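Local coordinates for protein paenibacillus xanthan lyase (Paenibacillus, PDB 6F2P) that cleaves the bacterial polysaccharide xanthan by beta-elimination, as a member of polysaccharide lyase family 8, at residues K454-G459 with S694-S699; I659-D664 with R676-M681. All coordinates share one frame; numbering follows the deposited sequence.

Interaction 1. Residues K454-G459 with S694-S699; sequences KSWAGG and SDPTQS. With CA (calcium ion), chain J.
Trp456 rests one face of its indole on the pyrrolidine ring of Pro696, the two side chains lying side by side and pointing the same way. From CB the indole swings out so that CD1, on its five-membered ring, comes 4.2 Å from Thr697 CG2, a loose oblique touch. NE1 is spent elsewhere, donating to the carbonyl of Phe661. On the six-membered ring, CE3 and CZ3 pass over Pro696 CB, and at the far rim CH2 reaches Pro696 CG at 3.4 Å. Pro696 CG sits 3.5 Å from the centroid of the Trp456 six-membered ring and 16° off its normal, a CH-pi contact that suits proline, whose compact ring holds CG and its hydrogens against the indole. This is the seam between the super-sandwich domain, whose strand 457-462 begins here, and the C-terminal beta-sandwich, whose strand 688-694 runs out into a type I turn from Asp695 to Gln698. Proline's fixed phi fits the second position of that turn. The turn is braced internally: Thr697 OG1, lying between its backbone N and carbonyl carbon (chi1 74°), donates to Asp695 OD1 on the syn side at 2.6 Å, while Thr697 N meets the same oxygen from above the carboxylate plane in an Asx turn. Thr697 CA also points its hydrogen at Ser455 O, 3.3 Å away, an oxygen that Arg390 grips as well. Water 1 joins the hydroxyls of Ser455 and Ser699. Gly458 has backbone angles open essentially to glycine alone, and its bare CA lets Pro696 CB come close. At the other end Ser694 OG donates to Gly459 O at 2.8 Å, approaching from above the carbonyl plane. The extended Gln698 places OE1 2.5 Å from a calcium ion, which three waters also ligate, while its NE2 donates to Ser368 O.

Interaction 2. Residues I659-D664 with R676-M681; sequences INFWND and RKASVM
Ile659 with Val680 and Phe661 with Ala678 form hydrogen-bonded pairs of an antiparallel sheet, the non-hydrogen-bonded pair Asn660-Ser679 lies between them, and the short strand segments run at 162° to each other. Phe661 N to Ala678 O, 2.8 Å, is the straightest of the four bonds between backbone groups. Ile659, Phe661, Ala678 and Val680 share one face of the sheet. There the Phe661 ring takes Ile659 CG2 over a face and Val680 CG2 at its edge, 3.9 Å from CE2, and Ala678, with only a methyl, adds a looser contact to the ring. Ile659 and Phe661 touch Val669 and Val672 of the second sheet, inside the beta-sandwich. On the other face, a polar pair stands out: Ser679 OG, anti to its own N (chi1 -174°), donates to Asn660 OD1 at 2.9 Å, almost straight in line with the amide C=O. Asn660 ND2 in turn donates to Ser485 OG, so the buried amide is held by both its ends, a task that asparagine's paired donor and acceptor suit. Past the strands, Asp664 turns back and its OD1 receives Lys677 N at 2.8 Å, 174° at the hydrogen. The methylenes of Lys677 cross this carboxylate at about a right angle, leaving NZ 4.5 Å from Asp664 OD2, beyond a salt bridge. Arg676 brings its CD to 3.6 Å from Asp664 OD1, with NE 4.8 Å off that oxygen; the backbone N-H, and more weakly the two charges, would be expected to favour the anionic form of Asp664.

From the N terminus, the chain first reaches 454-459, at the start of an edge strand of the nine-stranded super-sandwich sheet. It then completes the super-sandwich strands, passes through helix 625-633 and enters the C-terminal beta-sandwich. There 659-664 and 676-681 meet after only 11 intervening residues, so interaction 2 closes a short excursion into the second sheet of the sandwich. Interaction 1 closes last, when 694-699 returns to 454-459 across 234 residues, and interaction 2 is nested within that loop. The two abut: Trp456 packs on Trp662, and Ser694 N probably bonds to Ser679 O. Interaction 2 knits strands within the C-terminal sandwich; interaction 1 ties that sandwich to the super-sandwich domain.

Interaction 1. Residues K454-G459 with S694-S699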
ATOM      1  N   LYS A 454       5.733  10.912  -6.862  1.00 21.36           N
ATOM      2  CA  LYS A 454       4.882  11.043  -5.672  1.00 17.98           C
ATOM      3  C   LYS A 454       4.699   9.705  -4.954  1.00 15.96           C
ATOM      4  O   LYS A 454       4.341   8.702  -5.567  1.00 22.99           O
ATOM      5  CB  LYS A 454       3.504  11.620  -6.032  1.00 14.92           C
ATOM      6  CG  LYS A 454       3.521  12.956  -6.759  1.00 17.15           C
ATOM      7  CD  LYS A 454       4.140  14.064  -5.938  1.00 15.02           C
ATOM      8  CE  LYS A 454       4.028  15.403  -6.658  1.00 18.45           C
ATOM      9  NZ  LYS A 454       4.688  16.515  -5.898  1.00 26.46           N
ATOM     10  N   SER A 455       4.931   9.703  -3.647  1.00 20.27           N
ATOM     11  CA  SER A 455       4.854   8.489  -2.845  1.00 17.78           C
ATOM     12  C   SER A 455       3.492   8.293  -2.185  1.00 19.31           C
ATOM     13  O   SER A 455       3.186   7.203  -1.697  1.00 18.61           O
ATOM     14  CB  SER A 455       5.925   8.521  -1.761  1.00 21.73           C
ATOM     15  OG  SER A 455       5.798   9.702  -0.986  1.00 25.28           O
ATOM     16  N   TRP A 456       2.686   9.349  -2.155  1.00 15.51           N
ATOM     17  CA  TRP A 456       1.394   9.295  -1.487  1.00 14.53           C
ATOM     18  C   TRP A 456       0.401   8.541  -2.357  1.00 14.38           C
ATOM     19  O   TRP A 456      -0.313   9.127  -3.166  1.00 12.65           O
ATOM     20  CB  TRP A 456       0.873  10.709  -1.214  1.00 16.68           C
ATOM     21  CG  TRP A 456       0.007  10.897   0.024  1.00 17.35           C
ATOM     22  CD1 TRP A 456       0.235  11.783   1.039  1.00 16.41           C
ATOM     23  CD2 TRP A 456      -1.224  10.217   0.359  1.00 14.19           C
ATOM     24  NE1 TRP A 456      -0.762  11.698   1.984  1.00 19.92           N
ATOM     25  CE2 TRP A 456      -1.669  10.747   1.595  1.00 12.24           C
ATOM     26  CE3 TRP A 456      -1.987   9.219  -0.260  1.00 11.02           C
ATOM     27  CZ2 TRP A 456      -2.840  10.312   2.223  1.00  9.20           C
ATOM     28  CZ3 TRP A 456      -3.153   8.784   0.366  1.00 15.00           C
ATOM     29  CH2 TRP A 456      -3.569   9.333   1.599  1.00 12.32           C
ATOM     30  N   ALA A 457       0.363   7.230  -2.190  1.00 16.44           N
ATOM     31  CA  ALA A 457      -0.690   6.429  -2.782  1.00 14.28           C
ATOM     32  C   ALA A 457      -1.000   5.294  -1.820  1.00 13.66           C
ATOM     33  O   ALA A 457      -0.103   4.584  -1.374  1.00 13.70           O
ATOM     34  CB  ALA A 457      -0.265   5.893  -4.127  1.00 15.73           C
ATOM     35  N   GLY A 458      -2.271   5.135  -1.486  1.00 13.34           N
ATOM     36  CA  GLY A 458      -2.676   4.084  -0.579  1.00 11.76           C
ATOM     37  C   GLY A 458      -3.921   4.497   0.173  1.00 18.07           C
ATOM     38  O   GLY A 458      -4.738   5.266  -0.344  1.00 16.82           O
ATOM     39  N   GLY A 459      -4.062   3.998   1.398  1.00 15.52           N
ATOM     40  CA  GLY A 459      -5.233   4.285   2.194  1.00 13.72           C
ATOM     41  C   GLY A 459      -5.339   3.407   3.417  1.00 16.52           C
ATOM     42  O   GLY A 459      -4.379   2.731   3.791  1.00 18.05           O
ATOM     43  N   SER A 694      -2.815   4.787   8.647  1.00 13.16           N
ATOM     44  CA  SER A 694      -1.751   4.210   7.832  1.00 14.44           C
ATOM     45  C   SER A 694      -0.887   5.314   7.258  1.00 15.17           C
ATOM     46  O   SER A 694      -1.330   6.450   7.139  1.00 18.77           O
ATOM     47  CB  SER A 694      -2.327   3.374   6.692  1.00 17.87           C
ATOM     48  OG  SER A 694      -2.832   4.212   5.669  1.00 20.76           O
ATOM     49  N   ASP A 695       0.345   4.972   6.906  1.00 15.54           N
ATOM     50  CA  ASP A 695       1.244   5.879   6.203  1.00 13.60           C
ATOM     51  C   ASP A 695       1.302   5.478   4.726  1.00 21.81           C
ATOM     52  O   ASP A 695       2.035   4.560   4.345  1.00 16.89           O
ATOM     53  CB  ASP A 695       2.635   5.801   6.818  1.00 14.40           C
ATOM     54  CG  ASP A 695       3.692   6.429   5.942  1.00 17.57           C
ATOM     55  OD1 ASP A 695       3.404   7.482   5.333  1.00 15.72           O
ATOM     56  OD2 ASP A 695       4.806   5.860   5.853  1.00 19.38           O
ATOM     57  N   PRO A 696       0.516   6.158   3.884  1.00 22.26           N
ATOM     58  CA  PRO A 696       0.422   5.741   2.483  1.00 12.97           C
ATOM     59  C   PRO A 696       1.709   6.006   1.735  1.00 15.46           C
ATOM     60  O   PRO A 696       1.891   5.420   0.672  1.00 17.15           O
ATOM     61  CB  PRO A 696      -0.690   6.631   1.920  1.00 13.53           C
ATOM     62  CG  PRO A 696      -1.417   7.149   3.104  1.00 18.86           C
ATOM     63  CD  PRO A 696      -0.405   7.261   4.198  1.00 18.14           C
ATOM     64  N   THR A 697       2.581   6.862   2.266  1.00 15.39           N
ATOM     65  CA  THR A 697       3.835   7.179   1.585  1.00 15.00           C
ATOM     66  C   THR A 697       4.787   6.008   1.713  1.00 18.14           C
ATOM     67  O   THR A 697       5.713   5.865   0.915  1.00 26.20           O
ATOM     68  CB  THR A 697       4.533   8.432   2.166  1.00 18.39           C
ATOM     69  OG1 THR A 697       5.119   8.117   3.437  1.00 15.19           O
ATOM     70  CG2 THR A 697       3.556   9.580   2.327  1.00 17.27           C
ATOM     71  N   GLN A 698       4.555   5.181   2.732  1.00 16.93           N
ATOM     72  CA  GLN A 698       5.392   4.018   3.033  1.00 18.68           C
ATOM     73  C   GLN A 698       6.858   4.384   3.253  1.00 21.13           C
ATOM     74  O   GLN A 698       7.733   3.523   3.155  1.00 22.64           O
ATOM     75  CB  GLN A 698       5.284   2.948   1.934  1.00 20.39           C
ATOM     76  CG  GLN A 698       3.865   2.523   1.597  1.00 18.78           C
ATOM     77  CD  GLN A 698       3.820   1.280   0.723  1.00 17.87           C
ATOM     78  OE1 GLN A 698       4.668   0.403   0.840  1.00 24.70           O
ATOM     79  NE2 GLN A 698       2.821   1.197  -0.148  1.00 13.88           N
ATOM     80  N   SER A 699       7.129   5.652   3.548  1.00 22.28           N
ATOM     81  CA  SER A 699       8.512   6.102   3.691  1.00 23.93           C
ATOM     82  C   SER A 699       8.738   6.957   4.939  1.00 21.99           C
ATOM     83  O   SER A 699       9.779   7.590   5.100  1.00 28.06           O
ATOM     84  CB  SER A 699       8.986   6.816   2.419  1.00 26.99           C
ATOM     85  OG  SER A 699       8.221   7.978   2.160  1.00 35.34           O
TER
HETATM   86 CA    CA J1109       5.611  -1.779   0.079  1.00 45.95          CA
HETATM   87  O   HOH W   1       8.209  10.427   0.456  1.00 30.42           O
HETATM   88  O   HOH W   2       0.322   2.889   0.431  1.00 17.39           O
HETATM   89  O   HOH W   3       7.744  -2.686  -1.380  1.00 33.09           O
HETATM   90  O   HOH W   4       5.177  -1.351  -2.739  1.00 31.68           O
HETATM   91  O   HOH W   5       7.638   0.029   0.722  1.00 39.31           O

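Interaction 2. Residues I659-D664 with R676-M681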
ATOM      1  N   ILE A 659     -10.431  10.311   6.301  1.00 12.45           N
ATOM      2  CA  ILE A 659      -9.636  11.514   6.087  1.00 10.27           C
ATOM      3  C   ILE A 659      -8.280  11.218   5.459  1.00 13.47           C
ATOM      4  O   ILE A 659      -7.559  10.345   5.931  1.00 15.61           O
ATOM      5  CB  ILE A 659      -9.331  12.225   7.406  1.00 13.17           C
ATOM      6  CG1 ILE A 659     -10.601  12.417   8.243  1.00 10.81           C
ATOM      7  CG2 ILE A 659      -8.616  13.547   7.129  1.00 11.43           C
ATOM      8  CD1 ILE A 659     -10.346  13.015   9.615  1.00 10.70           C
ATOM      9  N   ASN A 660      -7.930  11.955   4.406  1.00 15.30           N
ATOM     10  CA  ASN A 660      -6.570  11.932   3.888  1.00  9.77           C
ATOM     11  C   ASN A 660      -5.824  13.227   4.237  1.00 14.15           C
ATOM     12  O   ASN A 660      -6.288  14.323   3.923  1.00 13.89           O
ATOM     13  CB  ASN A 660      -6.561  11.701   2.377  1.00 11.56           C
ATOM     14  CG  ASN A 660      -7.015  10.293   1.986  1.00 13.19           C
ATOM     15  OD1 ASN A 660      -6.859   9.339   2.751  1.00 10.82           O
ATOM     16  ND2 ASN A 660      -7.569  10.163   0.777  1.00 10.02           N
ATOM     17  N   PHE A 661      -4.678  13.086   4.901  1.00 12.51           N
ATOM     18  CA  PHE A 661      -3.813  14.210   5.245  1.00 14.36           C
ATOM     19  C   PHE A 661      -2.625  14.291   4.284  1.00 17.20           C
ATOM     20  O   PHE A 661      -1.837  13.343   4.178  1.00 15.94           O
ATOM     21  CB  PHE A 661      -3.276  14.042   6.665  1.00 15.97           C
ATOM     22  CG  PHE A 661      -4.308  14.221   7.742  1.00 15.50           C
ATOM     23  CD1 PHE A 661      -4.633  15.486   8.204  1.00 19.41           C
ATOM     24  CD2 PHE A 661      -4.931  13.125   8.315  1.00 15.27           C
ATOM     25  CE1 PHE A 661      -5.578  15.660   9.213  1.00 12.89           C
ATOM     26  CE2 PHE A 661      -5.871  13.291   9.320  1.00 13.05           C
ATOM     27  CZ  PHE A 661      -6.190  14.560   9.770  1.00 13.32           C
ATOM     28  N   TRP A 662      -2.480  15.429   3.610  1.00 17.78           N
ATOM     29  CA  TRP A 662      -1.503  15.573   2.527  1.00 15.88           C
ATOM     30  C   TRP A 662      -0.140  16.147   2.920  1.00 20.17           C
ATOM     31  O   TRP A 662       0.820  16.046   2.151  1.00 21.94           O
ATOM     32  CB  TRP A 662      -2.098  16.410   1.392  1.00 14.76           C
ATOM     33  CG  TRP A 662      -3.232  15.726   0.706  1.00 15.84           C
ATOM     34  CD1 TRP A 662      -4.549  16.071   0.755  1.00 14.69           C
ATOM     35  CD2 TRP A 662      -3.153  14.561  -0.126  1.00 14.07           C
ATOM     36  NE1 TRP A 662      -5.296  15.197   0.004  1.00 13.12           N
ATOM     37  CE2 TRP A 662      -4.462  14.263  -0.549  1.00 15.21           C
ATOM     38  CE3 TRP A 662      -2.101  13.749  -0.561  1.00 13.86           C
ATOM     39  CZ2 TRP A 662      -4.748  13.183  -1.384  1.00 13.31           C
ATOM     40  CZ3 TRP A 662      -2.387  12.680  -1.389  1.00 11.80           C
ATOM     41  CH2 TRP A 662      -3.699  12.403  -1.788  1.00 10.84           C
ATOM     42  N   ASN A 663      -0.048  16.752   4.101  1.00 20.51           N
ATOM     43  CA  ASN A 663       1.172  17.451   4.490  1.00 18.62           C
ATOM     44  C   ASN A 663       1.823  16.893   5.748  1.00 21.30           C
ATOM     45  O   ASN A 663       1.155  16.312   6.607  1.00 20.12           O
ATOM     46  CB  ASN A 663       0.899  18.945   4.669  1.00 18.00           C
ATOM     47  CG  ASN A 663       0.329  19.589   3.420  1.00 20.13           C
ATOM     48  OD1 ASN A 663      -0.731  20.208   3.462  1.00 25.42           O
ATOM     49  ND2 ASN A 663       1.034  19.452   2.299  1.00 21.62           N
ATOM     50  N   ASP A 664       3.133  17.073   5.855  1.00 15.92           N
ATOM     51  CA  ASP A 664       3.844  16.654   7.050  1.00 19.72           C
ATOM     52  C   ASP A 664       3.924  17.791   8.077  1.00 23.00           C
ATOM     53  O   ASP A 664       4.983  18.061   8.650  1.00 30.83           O
ATOM     54  CB  ASP A 664       5.241  16.131   6.696  1.00 22.14           C
ATOM     55  CG  ASP A 664       5.230  14.683   6.231  1.00 19.17           C
ATOM     56  OD1 ASP A 664       4.260  13.953   6.538  1.00 19.45           O
ATOM     57  OD2 ASP A 664       6.207  14.268   5.571  1.00 28.08           O
ATOM     58  N   ARG A 676       1.418  14.275  10.395  1.00 13.06           N
ATOM     59  CA  ARG A 676       2.107  13.646   9.270  1.00 16.79           C
ATOM     60  C   ARG A 676       1.129  13.279   8.159  1.00 17.40           C
ATOM     61  O   ARG A 676      -0.063  13.108   8.412  1.00 18.52           O
ATOM     62  CB  ARG A 676       2.834  12.378   9.728  1.00 13.99           C
ATOM     63  CG  ARG A 676       4.035  12.617  10.645  1.00 20.40           C
ATOM     64  CD  ARG A 676       5.191  13.293   9.912  1.00 19.27           C
ATOM     65  NE  ARG A 676       6.346  13.503  10.783  1.00 24.82           N
ATOM     66  CZ  ARG A 676       6.515  14.556  11.586  1.00 32.40           C
ATOM     67  NH1 ARG A 676       5.599  15.518  11.649  1.00 24.18           N
ATOM     68  NH2 ARG A 676       7.609  14.648  12.336  1.00 32.88           N
ATOM     69  N   LYS A 677       1.631  13.163   6.934  1.00 15.28           N
ATOM     70  CA  LYS A 677       0.851  12.558   5.860  1.00 20.96           C
ATOM     71  C   LYS A 677       0.275  11.246   6.374  1.00 16.87           C
ATOM     72  O   LYS A 677       0.986  10.454   6.992  1.00 15.22           O
ATOM     73  CB  LYS A 677       1.725  12.288   4.631  1.00 16.21           C
ATOM     74  CG  LYS A 677       2.350  13.529   4.030  1.00 15.51           C
ATOM     75  CD  LYS A 677       3.434  13.175   3.019  1.00 16.68           C
ATOM     76  CE  LYS A 677       4.105  14.427   2.475  1.00 18.40           C
ATOM     77  NZ  LYS A 677       4.930  14.122   1.285  1.00 21.64           N
ATOM     78  N   ALA A 678      -1.009  11.019   6.132  1.00 15.74           N
ATOM     79  CA  ALA A 678      -1.664   9.849   6.691  1.00  9.43           C
ATOM     80  C   ALA A 678      -3.010   9.620   6.048  1.00 10.82           C
ATOM     81  O   ALA A 678      -3.653  10.554   5.579  1.00 15.41           O
ATOM     82  CB  ALA A 678      -1.840  10.032   8.179  1.00 18.59           C
ATOM     83  N   SER A 679      -3.447   8.373   6.029  1.00 10.37           N
ATOM     84  CA  SER A 679      -4.825   8.082   5.693  1.00 10.73           C
ATOM     85  C   SER A 679      -5.482   7.575   6.976  1.00 15.43           C
ATOM     86  O   SER A 679      -4.943   6.704   7.658  1.00 17.20           O
ATOM     87  CB  SER A 679      -4.894   7.040   4.591  1.00 12.25           C
ATOM     88  OG  SER A 679      -6.231   6.856   4.171  1.00 16.09           O
ATOM     89  N   VAL A 680      -6.625   8.148   7.331  1.00 13.29           N
ATOM     90  CA  VAL A 680      -7.239   7.870   8.623  1.00 12.56           C
ATOM     91  C   VAL A 680      -8.725   7.593   8.465  1.00 14.20           C
ATOM     92  O   VAL A 680      -9.393   8.239   7.656  1.00 15.37           O
ATOM     93  CB  VAL A 680      -7.050   9.065   9.568  1.00 13.37           C
ATOM     94  CG1 VAL A 680      -7.683   8.802  10.925  1.00  8.48           C
ATOM     95  CG2 VAL A 680      -5.572   9.385   9.702  1.00 13.66           C
ATOM     96  N   MET A 681      -9.240   6.622   9.217  1.00 13.11           N
ATOM     97  CA  MET A 681     -10.673   6.353   9.225  1.00 14.67           C
ATOM     98  C   MET A 681     -11.170   6.130  10.653  1.00 17.65           C
ATOM     99  O   MET A 681     -10.525   5.435  11.431  1.00 18.99           O
ATOM    100  CB  MET A 681     -11.011   5.171   8.314  1.00 11.69           C
ATOM    101  CG  MET A 681     -12.493   4.833   8.249  1.00 16.49           C
ATOM    102  SD  MET A 681     -12.969   3.903   6.767  1.00 19.46           S
ATOM    103  CE  MET A 681     -13.010   5.237   5.578  1.00 15.59           C
TER